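Local atomic coordinates of putative glucarate dehydratase (Pseudomonas fluorescens, PDB entry 4IT1), a protein that probably catalyses the magnesium-dependent dehydration of D-glucarate to 5-dehydro-4-deoxy-D-glucarate, as a member of the mandelate racemase/muconate lactonizing enzyme family. Residues L41-I46 and N245-L250; R255-L260 and Q265-P270. One frame throughout, in Å; residues are numbered along the deposited sequence.

Contact 1: residues L41-I46 and N245-L250; sequences LNASGI and NGNWSL. With TLA (L(+)-tartaric acid), chain F.
The methyl group of Ala-43 fits against two asparagines, its CB lying 3.7 Å from CB of Asn-245 and 3.9 Å from ND2 of Asn-247. All three CB atoms point toward the opposite loop, so the methyl meets the Asn-245 methylene and the Asn-247 amide; a small residue suits this spot because the loops approach closely. The polar ends of Asn-247 are held elsewhere, OD1 by Arg-445 N and ND2 by Gly-217 O. Asn-245 CG, anti to the carbonyl carbon (chi1 -82°), carries OD1 to a bridging water, which accepts from Ala-43 N and donates to Asn-245 OD1 at 2.7 Å. Tartrate O3 donates a weak hydrogen bond to Asn-245 OD1 (3.4 Å). With Asn-42 CG between backbone N and carbonyl carbon (chi1 69°), OD1 accepts from Gly-45 N in an Asx motif, while Asn-42 ND2 is shared between Asp-428 and tartrate O41 (2.9 Å, nearly straight at 165°). Tartrate, probably from the crystallisation liquor, therefore touches both loops. Replacing Asn-42 by alanine is likely to leave Gly-45 N without its side-chain acceptor and Asp-428 and tartrate O41 without a shared donor. The 41-46 loop connects antiparallel strands 25-36 and 50-60, whereas 245-250 leads from strand 240-243 into helix 250-260.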
ATOM      1  N   LEU A  41     -34.254 -11.865  -0.147  1.00 57.09           N
ATOM      2  CA  LEU A  41     -34.465 -11.490   1.246  1.00 54.10           C
ATOM      3  C   LEU A  41     -33.151 -11.269   1.987  1.00 61.94           C
ATOM      4  O   LEU A  41     -32.181 -12.006   1.777  1.00 57.80           O
ATOM      5  CB  LEU A  41     -35.246 -12.587   1.967  1.00 58.22           C
ATOM      6  CG  LEU A  41     -36.731 -12.775   1.658  1.00 63.57           C
ATOM      7  CD1 LEU A  41     -37.236 -14.047   2.322  1.00 60.98           C
ATOM      8  CD2 LEU A  41     -37.538 -11.574   2.130  1.00 61.19           C
ATOM      9  N   ASN A  42     -33.123 -10.255   2.852  1.00 58.32           N
ATOM     10  CA  ASN A  42     -31.967  -9.997   3.715  1.00 50.95           C
ATOM     11  C   ASN A  42     -32.372  -9.468   5.099  1.00 51.07           C
ATOM     12  O   ASN A  42     -33.558  -9.427   5.427  1.00 45.72           O
ATOM     13  CB  ASN A  42     -30.966  -9.062   3.027  1.00 49.49           C
ATOM     14  CG  ASN A  42     -31.496  -7.649   2.861  1.00 55.29           C
ATOM     15  OD1 ASN A  42     -32.231  -7.143   3.710  1.00 55.98           O
ATOM     16  ND2 ASN A  42     -31.109  -6.999   1.773  1.00 49.98           N
ATOM     17  N   ALA A  43     -31.384  -9.062   5.894  1.00 49.85           N
ATOM     18  CA  ALA A  43     -31.618  -8.573   7.252  1.00 54.45           C
ATOM     19  C   ALA A  43     -32.566  -7.365   7.289  1.00 50.30           C
ATOM     20  O   ALA A  43     -33.515  -7.352   8.068  1.00 47.38           O
ATOM     21  CB  ALA A  43     -30.293  -8.232   7.921  1.00 54.81           C
ATOM     22  N   SER A  44     -32.296  -6.389   6.424  1.00 47.14           N
ATOM     23  CA  SER A  44     -33.040  -5.139   6.312  1.00 53.96           C
ATOM     24  C   SER A  44     -34.451  -5.284   5.730  1.00 60.72           C
ATOM     25  O   SER A  44     -35.361  -4.528   6.087  1.00 67.67           O
ATOM     26  CB  SER A  44     -32.245  -4.159   5.447  1.00 51.93           C
ATOM     27  OG  SER A  44     -31.050  -3.771   6.098  1.00 66.55           O
ATOM     28  N   GLY A  45     -34.626  -6.237   4.821  1.00 58.67           N
ATOM     29  CA  GLY A  45     -35.930  -6.486   4.218  1.00 59.90           C
ATOM     30  C   GLY A  45     -35.860  -7.359   2.981  1.00 58.85           C
ATOM     31  O   GLY A  45     -35.622  -8.566   3.083  1.00 48.42           O
ATOM     32  N   ILE A  46     -36.069  -6.741   1.817  1.00 50.50           N
ATOM     33  CA  ILE A  46     -36.128  -7.462   0.546  1.00 47.35           C
ATOM     34  C   ILE A  46     -35.798  -6.546  -0.620  1.00 52.20           C
ATOM     35  O   ILE A  46     -36.157  -5.367  -0.626  1.00 50.20           O
ATOM     36  CB  ILE A  46     -37.512  -8.113   0.299  1.00 47.54           C
ATOM     37  CG1 ILE A  46     -37.436  -9.092  -0.887  1.00 53.58           C
ATOM     38  CG2 ILE A  46     -38.581  -7.046   0.065  1.00 50.08           C
ATOM     39  CD1 ILE A  46     -38.597 -10.054  -0.991  1.00 37.45           C
ATOM     40  N   ASN A 245     -25.523 -10.288   8.664  1.00 42.60           N
ATOM     41  CA  ASN A 245     -25.562  -8.816   8.643  1.00 50.80           C
ATOM     42  C   ASN A 245     -25.861  -8.180  10.010  1.00 47.78           C
ATOM     43  O   ASN A 245     -26.681  -7.271  10.120  1.00 45.21           O
ATOM     44  CB  ASN A 245     -26.559  -8.309   7.593  1.00 46.74           C
ATOM     45  CG  ASN A 245     -25.984  -8.287   6.198  1.00 50.97           C
ATOM     46  OD1 ASN A 245     -26.519  -8.919   5.294  1.00 46.38           O
ATOM     47  ND2 ASN A 245     -24.897  -7.543   6.006  1.00 53.69           N
ATOM     48  N   GLY A 246     -25.198  -8.688  11.043  1.00 41.56           N
ATOM     49  CA  GLY A 246     -25.331  -8.181  12.399  1.00 39.93           C
ATOM     50  C   GLY A 246     -26.716  -8.308  12.988  1.00 45.17           C
ATOM     51  O   GLY A 246     -27.060  -7.575  13.914  1.00 44.49           O
ATOM     52  N   ASN A 247     -27.516  -9.239  12.474  1.00 42.71           N
ATOM     53  CA  ASN A 247     -28.900  -9.339  12.934  1.00 38.18           C
ATOM     54  C   ASN A 247     -29.121 -10.283  14.095  1.00 36.62           C
ATOM     55  O   ASN A 247     -30.268 -10.560  14.460  1.00 41.20           O
ATOM     56  CB  ASN A 247     -29.854  -9.649  11.779  1.00 44.14           C
ATOM     57  CG  ASN A 247     -31.179  -8.922  11.911  1.00 54.05           C
ATOM     58  OD1 ASN A 247     -31.307  -7.950  12.671  1.00 54.64           O
ATOM     59  ND2 ASN A 247     -32.173  -9.383  11.171  1.00 53.72           N
ATOM     60  N   TRP A 248     -28.031 -10.777  14.680  1.00 35.11           N
ATOM     61  CA  TRP A 248     -28.125 -11.594  15.896  1.00 41.60           C
ATOM     62  C   TRP A 248     -27.533 -10.892  17.106  1.00 40.48           C
ATOM     63  O   TRP A 248     -26.422 -10.365  17.049  1.00 46.92           O
ATOM     64  CB  TRP A 248     -27.413 -12.950  15.737  1.00 41.52           C
ATOM     65  CG  TRP A 248     -27.946 -13.846  14.657  1.00 49.52           C
ATOM     66  CD1 TRP A 248     -29.141 -13.734  14.001  1.00 47.36           C
ATOM     67  CD2 TRP A 248     -27.311 -15.019  14.136  1.00 53.84           C
ATOM     68  NE1 TRP A 248     -29.276 -14.749  13.091  1.00 53.06           N
ATOM     69  CE2 TRP A 248     -28.170 -15.555  13.154  1.00 59.42           C
ATOM     70  CE3 TRP A 248     -26.092 -15.666  14.400  1.00 51.54           C
ATOM     71  CZ2 TRP A 248     -27.848 -16.709  12.425  1.00 62.33           C
ATOM     72  CZ3 TRP A 248     -25.775 -16.811  13.679  1.00 53.88           C
ATOM     73  CH2 TRP A 248     -26.652 -17.321  12.704  1.00 62.21           C
ATOM     74  N   SER A 249     -28.267 -10.900  18.211  1.00 43.48           N
ATOM     75  CA  SER A 249     -27.697 -10.467  19.471  1.00 51.89           C
ATOM     76  C   SER A 249     -26.501 -11.369  19.805  1.00 51.55           C
ATOM     77  O   SER A 249     -26.330 -12.449  19.228  1.00 50.67           O
ATOM     78  CB  SER A 249     -28.740 -10.541  20.582  1.00 40.27           C
ATOM     79  OG  SER A 249     -29.186 -11.876  20.763  1.00 53.44           O
ATOM     80  N   LEU A 250     -25.672 -10.903  20.726  1.00 47.37           N
ATOM     81  CA  LEU A 250     -24.573 -11.689  21.249  1.00 56.82           C
ATOM     82  C   LEU A 250     -25.042 -13.078  21.739  1.00 60.14           C
ATOM     83  O   LEU A 250     -24.442 -14.095  21.370  1.00 50.46           O
ATOM     84  CB  LEU A 250     -23.882 -10.901  22.362  1.00 46.29           C
ATOM     85  CG  LEU A 250     -22.655 -11.457  23.072  1.00 56.98           C
ATOM     86  CD1 LEU A 250     -21.521 -11.728  22.092  1.00 51.15           C
ATOM     87  CD2 LEU A 250     -22.246 -10.471  24.157  1.00 51.67           C
TER
HETATM   88  O1  TLA F 502     -24.129  -6.986   1.880  1.00 80.82           O
HETATM   89  O11 TLA F 502     -25.565  -5.730   2.889  1.00 77.45           O
HETATM   90  C1  TLA F 502     -25.209  -6.404   1.918  1.00 76.04           C
HETATM   91  C2  TLA F 502     -26.119  -6.541   0.758  1.00 66.56           C
HETATM   92  O2  TLA F 502     -27.078  -5.527   0.857  1.00 60.82           O
HETATM   93  C3  TLA F 502     -26.834  -7.860   0.879  1.00 69.21           C
HETATM   94  O3  TLA F 502     -27.437  -7.915   2.156  1.00 67.73           O
HETATM   95  C4  TLA F 502     -27.920  -7.894  -0.131  1.00 64.53           C
HETATM   96  O4  TLA F 502     -27.670  -7.468  -1.255  1.00 66.94           O
HETATM   97  O41 TLA F 502     -29.021  -8.289   0.217  1.00 50.22           O
HETATM   98  O   HOH W   1     -28.642 -10.457   5.785  1.00 46.31           O

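Contact 2: residues R255-L260 and Q265-P270. With MG (magnesium ion), chain E.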
ATOM      1  N   ARG A 255     -25.723 -19.000  21.017  1.00 62.26           N
ATOM      2  CA  ARG A 255     -26.599 -20.180  20.950  1.00 58.12           C
ATOM      3  C   ARG A 255     -26.504 -20.883  19.602  1.00 61.87           C
ATOM      4  O   ARG A 255     -26.539 -22.116  19.537  1.00 64.96           O
ATOM      5  CB  ARG A 255     -28.061 -19.830  21.255  1.00 64.19           C
ATOM      6  CG  ARG A 255     -28.341 -19.496  22.714  1.00 71.55           C
ATOM      7  CD  ARG A 255     -29.826 -19.577  23.058  1.00 83.93           C
ATOM      8  NE  ARG A 255     -30.644 -18.613  22.316  1.00 86.41           N
ATOM      9  CZ  ARG A 255     -31.439 -18.921  21.291  1.00 88.91           C
ATOM     10  NH1 ARG A 255     -31.541 -20.176  20.867  1.00 86.94           N
ATOM     11  NH2 ARG A 255     -32.137 -17.968  20.684  1.00 77.95           N
ATOM     12  N   MET A 256     -26.371 -20.097  18.536  1.00 52.07           N
ATOM     13  CA  MET A 256     -26.225 -20.641  17.191  1.00 48.59           C
ATOM     14  C   MET A 256     -24.881 -21.343  16.999  1.00 57.75           C
ATOM     15  O   MET A 256     -24.824 -22.445  16.439  1.00 53.48           O
ATOM     16  CB  MET A 256     -26.433 -19.555  16.135  1.00 48.27           C
ATOM     17  CG  MET A 256     -27.834 -18.944  16.114  1.00 58.63           C
ATOM     18  SD  MET A 256     -29.223 -20.092  15.937  1.00 65.66           S
ATOM     19  CE  MET A 256     -29.720 -20.335  17.644  1.00 42.74           C
ATOM     20  N   ALA A 257     -23.811 -20.707  17.475  1.00 55.36           N
ATOM     21  CA  ALA A 257     -22.475 -21.308  17.490  1.00 57.16           C
ATOM     22  C   ALA A 257     -22.490 -22.705  18.117  1.00 64.13           C
ATOM     23  O   ALA A 257     -21.835 -23.616  17.617  1.00 61.41           O
ATOM     24  CB  ALA A 257     -21.504 -20.414  18.240  1.00 53.40           C
ATOM     25  N   GLU A 258     -23.239 -22.857  19.210  1.00 67.72           N
ATOM     26  CA  GLU A 258     -23.380 -24.145  19.891  1.00 73.90           C
ATOM     27  C   GLU A 258     -24.044 -25.183  18.989  1.00 65.95           C
ATOM     28  O   GLU A 258     -23.547 -26.298  18.853  1.00 67.16           O
ATOM     29  CB  GLU A 258     -24.154 -23.994  21.204  1.00 75.23           C
ATOM     30  CG  GLU A 258     -23.417 -23.191  22.270  1.00 94.65           C
ATOM     31  CD  GLU A 258     -24.161 -23.122  23.595  1.00103.91           C
ATOM     32  OE1 GLU A 258     -23.541 -23.434  24.635  1.00 99.25           O
ATOM     33  OE2 GLU A 258     -25.358 -22.757  23.602  1.00101.16           O
ATOM     34  N   LEU A 259     -25.146 -24.799  18.354  1.00 61.64           N
ATOM     35  CA  LEU A 259     -25.885 -25.694  17.462  1.00 60.40           C
ATOM     36  C   LEU A 259     -25.114 -26.068  16.190  1.00 59.55           C
ATOM     37  O   LEU A 259     -25.322 -27.148  15.637  1.00 67.43           O
ATOM     38  CB  LEU A 259     -27.259 -25.102  17.100  1.00 55.60           C
ATOM     39  CG  LEU A 259     -28.313 -24.900  18.201  1.00 61.37           C
ATOM     40  CD1 LEU A 259     -29.523 -24.170  17.635  1.00 57.19           C
ATOM     41  CD2 LEU A 259     -28.743 -26.215  18.847  1.00 57.64           C
ATOM     42  N   LEU A 260     -24.231 -25.183  15.735  1.00 54.47           N
ATOM     43  CA  LEU A 260     -23.492 -25.404  14.489  1.00 62.35           C
ATOM     44  C   LEU A 260     -22.173 -26.171  14.676  1.00 61.88           C
ATOM     45  O   LEU A 260     -21.630 -26.710  13.712  1.00 60.09           O
ATOM     46  CB  LEU A 260     -23.228 -24.075  13.773  1.00 57.88           C
ATOM     47  CG  LEU A 260     -24.361 -23.390  13.004  1.00 55.93           C
ATOM     48  CD1 LEU A 260     -24.081 -21.901  12.867  1.00 57.70           C
ATOM     49  CD2 LEU A 260     -24.564 -24.019  11.634  1.00 54.64           C
ATOM     50  N   GLN A 265     -16.803 -22.694   8.136  1.00 45.94           N
ATOM     51  CA  GLN A 265     -15.443 -22.171   7.980  1.00 51.55           C
ATOM     52  C   GLN A 265     -15.251 -20.845   8.732  1.00 60.85           C
ATOM     53  O   GLN A 265     -14.267 -20.687   9.465  1.00 65.62           O
ATOM     54  CB  GLN A 265     -15.084 -21.998   6.498  1.00 49.57           C
ATOM     55  CG  GLN A 265     -13.594 -21.785   6.260  1.00 48.50           C
ATOM     56  CD  GLN A 265     -13.244 -21.497   4.805  1.00 58.56           C
ATOM     57  OE1 GLN A 265     -13.937 -20.746   4.121  1.00 57.79           O
ATOM     58  NE2 GLN A 265     -12.151 -22.089   4.330  1.00 66.01           N
ATOM     59  N   TYR A 266     -16.175 -19.898   8.531  1.00 54.61           N
ATOM     60  CA  TYR A 266     -16.207 -18.645   9.306  1.00 53.67           C
ATOM     61  C   TYR A 266     -17.597 -18.004   9.371  1.00 53.79           C
ATOM     62  O   TYR A 266     -18.454 -18.286   8.539  1.00 55.21           O
ATOM     63  CB  TYR A 266     -15.151 -17.625   8.821  1.00 46.26           C
ATOM     64  CG  TYR A 266     -15.350 -17.004   7.437  1.00 47.96           C
ATOM     65  CD1 TYR A 266     -16.415 -16.140   7.165  1.00 49.05           C
ATOM     66  CD2 TYR A 266     -14.427 -17.229   6.419  1.00 48.36           C
ATOM     67  CE1 TYR A 266     -16.571 -15.552   5.909  1.00 43.59           C
ATOM     68  CE2 TYR A 266     -14.577 -16.646   5.162  1.00 41.70           C
ATOM     69  CZ  TYR A 266     -15.649 -15.815   4.910  1.00 46.86           C
ATOM     70  OH  TYR A 266     -15.788 -15.242   3.653  1.00 53.49           O
ATOM     71  N   TYR A 267     -17.797 -17.150  10.374  1.00 52.95           N
ATOM     72  CA  TYR A 267     -19.023 -16.370  10.532  1.00 48.78           C
ATOM     73  C   TYR A 267     -18.729 -14.923  10.152  1.00 50.62           C
ATOM     74  O   TYR A 267     -17.854 -14.284  10.752  1.00 48.57           O
ATOM     75  CB  TYR A 267     -19.485 -16.384  11.985  1.00 53.55           C
ATOM     76  CG  TYR A 267     -19.869 -17.730  12.570  1.00 57.57           C
ATOM     77  CD1 TYR A 267     -18.907 -18.707  12.840  1.00 59.06           C
ATOM     78  CD2 TYR A 267     -21.193 -17.999  12.913  1.00 61.26           C
ATOM     79  CE1 TYR A 267     -19.266 -19.930  13.395  1.00 64.65           C
ATOM     80  CE2 TYR A 267     -21.562 -19.212  13.478  1.00 63.05           C
ATOM     81  CZ  TYR A 267     -20.600 -20.176  13.714  1.00 64.11           C
ATOM     82  OH  TYR A 267     -20.975 -21.378  14.270  1.00 66.50           O
ATOM     83  N   GLU A 268     -19.419 -14.400   9.152  1.00 42.88           N
ATOM     84  CA  GLU A 268     -19.306 -13.001   8.760  1.00 40.71           C
ATOM     85  C   GLU A 268     -20.330 -12.133   9.482  1.00 38.66           C
ATOM     86  O   GLU A 268     -21.483 -12.360   9.347  1.00 38.04           O
ATOM     87  CB  GLU A 268     -19.496 -12.851   7.254  1.00 40.94           C
ATOM     88  CG  GLU A 268     -19.243 -11.446   6.723  1.00 50.74           C
ATOM     89  CD  GLU A 268     -19.841 -11.161   5.361  1.00 55.67           C
ATOM     90  OE1 GLU A 268     -20.014 -12.074   4.562  1.00 62.69           O
ATOM     91  OE2 GLU A 268     -20.135 -10.004   5.067  1.00 58.20           O
ATOM     92  N   ASP A 269     -19.892 -11.152  10.253  1.00 41.62           N
ATOM     93  CA  ASP A 269     -20.808 -10.202  10.934  1.00 44.23           C
ATOM     94  C   ASP A 269     -22.039 -10.872  11.540  1.00 40.43           C
ATOM     95  O   ASP A 269     -23.163 -10.550  11.164  1.00 41.32           O
ATOM     96  CB  ASP A 269     -21.284  -9.108   9.965  1.00 34.26           C
ATOM     97  CG  ASP A 269     -20.159  -8.240   9.483  1.00 41.52           C
ATOM     98  OD1 ASP A 269     -19.357  -7.798  10.330  1.00 37.44           O
ATOM     99  OD2 ASP A 269     -20.064  -8.005   8.256  1.00 41.03           O
ATOM    100  N   PRO A 270     -21.843 -11.829  12.457  1.00 42.36           N
ATOM    101  CA  PRO A 270     -23.063 -12.381  13.045  1.00 41.77           C
ATOM    102  C   PRO A 270     -23.760 -11.419  14.015  1.00 42.52           C
ATOM    103  O   PRO A 270     -24.968 -11.519  14.214  1.00 40.03           O
ATOM    104  CB  PRO A 270     -22.566 -13.625  13.786  1.00 38.47           C
ATOM    105  CG  PRO A 270     -21.112 -13.386  14.021  1.00 37.05           C
ATOM    106  CD  PRO A 270     -20.638 -12.577  12.855  1.00 43.06           C
TER
HETATM  107 MG    MG E 501     -21.643  -8.671   4.476  1.00 53.20          MG
HETATM  108  O   HOH W   2     -21.931  -8.412   6.602  1.00 41.55           O
HETATM  109  O   HOH W   3     -21.569  -8.807   2.383  1.00 44.79           O
HETATM  110  O   HOH W   4     -22.950  -7.116   4.240  1.00 55.88           O
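Tyr-267 and Leu-260 join strand to helix within a beta-alpha-beta unit, strand 240-243, helix 250-260 and strand 266-268, of the enolase-type barrel. From CB, which points toward the helix, the tyrosine places CG anti to its carbonyl carbon (chi1 -63°), and the ring extends toward helix 250-260. The side chain also touches Leu-288 of the next strand and Leu-286 of the loop before it, on the helix side of the sheet. Farther out, CE2 of Tyr-267 meets Leu-260 CD1 at 3.7 Å. At the tip, OH of Tyr-267 is 3.4 Å from Leu-260 CD1 and 3.6 Å from Ala-257 CA. Tyr-267 and Leu-260 run alongside one another but head in opposite senses. A long aromatic side chain spans the distance from strand to helix, a branched leucine packs along it, and the short side chain of Ala-257 lets the tyrosine approach the helix backbone. Leu-260 also touches Ile-228 of helix 221-234. The next residue along the strand, Glu-268, serves the metal site with Asp-243 and Asn-291; its acidic side chain suits a divalent cation. In this chain Asp-269 acts in the second shell, since its OD2 accepts from a magnesium-bound water at 2.5 Å. Glu-268 OE2 itself binds the magnesium ion at 2.1 Å.

Overall arrangement
The centres of contacts 1 and 2 lie 14 Å apart, on the same side of the chain's centre, and they follow in series along the sequence. Contact 1 brings a loop of the N-terminal domain to the barrel loop after strand 240-243; contact 2 lies farther along the same beta-alpha-beta unit, where helix 250-260 packs on strand 266-268. They meet directly: probable hydrogen bonds run from Gly-246 N to Asp-269 O and from Trp-248 N to Pro-270 O, while Trp-248 packs on Met-256. The barrel segment that faces the N-terminal loop is therefore tied to the segment supplying Glu-268 to magnesium, consistent with an active site formed between the two domains.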